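Local coordinates for protein CD180 antigen (Mus musculus, PDB 3T6Q) that may cooperate with MD-1 and TLR4 in the innate immune response of B-cells to bacterial lipopolysaccharide, leading to NF-kappa-B activation, at residues L528-S532 and N533-I537. Sequence-based numbering, arbitrary orientation.
Sequences LNLAS and NHISI
Leu530 meets Asn533 and Ile535 where the chain turns out of strand 527-529 in LRR 19, a leucine-rich repeat. Asn533 is the asparagine of the repeat's LxLxxN pattern, and its side chain points into the solenoid. Asn533 ND2 donates to Leu530 O at 3.1 Å. The N-H points almost straight at the oxygen (169°), and that oxygen lies in the plane of the Asn533 amide. The amide nitrogen, however, sits above the carbonyl plane of Leu530, not on a lone pair. ND2 also donates to Leu507 O of the preceding repeat, while OD1 accepts from Leu512 N. Leu530 O takes a second bond from Asn557 ND2, in the next turn of the solenoid, after strand 551-553. Beside this polar group, Ile535 CD1 packs on Leu530, 3.8 Å from Leu530 CD1 and also against Leu530 CB. The two side chains meet at about a right angle. With CG1 anti to the carbonyl carbon (chi1 -67°) and the chain extended beyond it, Ile535 brings CD1 back to Leu530. At the strand end, Asn529 OD1 accepts from Ala531 N at 3.0 Å, making an Asx turn. With both its amide atoms bonded, the buried Asn533 is fixed in rotation and ties its own turn to the preceding repeat.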
loop_
_atom_site.group_PDB
_atom_site.type_symbol
_atom_site.label_atom_id
_atom_site.label_comp_id
_atom_site.label_asym_id
_atom_site.label_seq_id
_atom_site.Cartn_x
_atom_site.Cartn_y
_atom_site.Cartn_z
ATOM N N LEU A 528 32.898 22.531 34.811
ATOM C CA LEU A 528 32.254 23.584 35.611
ATOM C C LEU A 528 31.235 24.265 34.718
ATOM O O LEU A 528 31.605 24.962 33.780
ATOM C CB LEU A 528 33.248 24.608 36.089
ATOM C CG LEU A 528 32.644 25.855 36.786
ATOM C CD1 LEU A 528 31.811 25.493 38.005
ATOM C CD2 LEU A 528 33.766 26.806 37.191
ATOM N N ASN A 529 29.960 24.015 34.978
ATOM C CA ASN A 529 28.911 24.637 34.176
ATOM C C ASN A 529 28.377 25.856 34.906
ATOM O O ASN A 529 27.746 25.718 35.950
ATOM C CB ASN A 529 27.769 23.625 33.918
ATOM C CG ASN A 529 26.773 24.121 32.893
ATOM O OD1 ASN A 529 26.860 25.245 32.419
ATOM N ND2 ASN A 529 25.798 23.273 32.557
ATOM N N LEU A 530 28.677 27.046 34.368
ATOM C CA LEU A 530 28.167 28.307 34.898
ATOM C C LEU A 530 27.123 28.936 33.954
ATOM O O LEU A 530 26.881 30.142 34.031
ATOM C CB LEU A 530 29.314 29.305 35.175
ATOM C CG LEU A 530 30.097 28.889 36.448
ATOM C CD1 LEU A 530 31.431 29.609 36.594
ATOM C CD2 LEU A 530 29.259 29.108 37.685
ATOM N N ALA A 531 26.517 28.149 33.059
ATOM C CA ALA A 531 25.599 28.714 32.070
ATOM C C ALA A 531 24.438 29.402 32.765
ATOM O O ALA A 531 24.014 28.962 33.850
ATOM C CB ALA A 531 25.056 27.621 31.119
ATOM N N SER A 532 23.912 30.478 32.150
ATOM C CA SER A 532 22.721 31.166 32.658
ATOM C C SER A 532 22.856 31.589 34.106
ATOM O O SER A 532 22.097 31.160 34.960
ATOM C CB SER A 532 21.437 30.343 32.496
ATOM O OG SER A 532 21.228 30.077 31.123
ATOM N N ASN A 533 23.853 32.406 34.373
ATOM C CA ASN A 533 23.982 33.037 35.672
ATOM C C ASN A 533 24.069 34.545 35.454
ATOM O O ASN A 533 23.644 35.015 34.413
ATOM C CB ASN A 533 25.222 32.474 36.356
ATOM C CG ASN A 533 24.864 31.240 37.150
ATOM O OD1 ASN A 533 24.121 31.348 38.113
ATOM N ND2 ASN A 533 25.292 30.051 36.681
ATOM N N HIS A 534 24.664 35.270 36.394
ATOM C CA HIS A 534 24.779 36.737 36.274
ATOM C C HIS A 534 26.228 37.123 36.246
ATOM O O HIS A 534 26.609 38.191 36.772
ATOM C CB HIS A 534 24.165 37.427 37.495
ATOM C CG HIS A 534 22.642 37.491 37.512
ATOM N ND1 HIS A 534 21.853 36.718 36.739
ATOM C CD2 HIS A 534 21.786 38.252 38.300
ATOM C CE1 HIS A 534 20.553 36.979 37.002
ATOM N NE2 HIS A 534 20.513 37.915 37.965
ATOM N N ILE A 535 27.071 36.292 35.650
ATOM C CA ILE A 535 28.490 36.629 35.591
ATOM C C ILE A 535 28.751 37.729 34.538
ATOM O O ILE A 535 28.367 37.581 33.382
ATOM C CB ILE A 535 29.335 35.371 35.356
ATOM C CG1 ILE A 535 29.233 34.457 36.608
ATOM C CG2 ILE A 535 30.778 35.748 35.080
ATOM C CD1 ILE A 535 29.709 33.033 36.376
ATOM N N SER A 536 29.360 38.844 34.953
ATOM C CA SER A 536 29.655 39.938 34.004
ATOM C C SER A 536 31.140 40.182 33.889
ATOM O O SER A 536 31.741 39.992 32.833
ATOM C CB SER A 536 28.901 41.234 34.374
ATOM O OG SER A 536 29.108 41.564 35.759
ATOM N N ILE A 537 31.723 40.608 35.005
ATOM C CA ILE A 537 33.150 40.851 35.114
ATOM C C ILE A 537 33.788 39.733 35.941
ATOM O O ILE A 537 33.254 39.399 36.984
ATOM C CB ILE A 537 33.403 42.229 35.834
ATOM C CG1 ILE A 537 32.903 43.337 34.908
ATOM C CG2 ILE A 537 34.894 42.401 36.172
ATOM C CD1 ILE A 537 33.280 44.751 35.327
#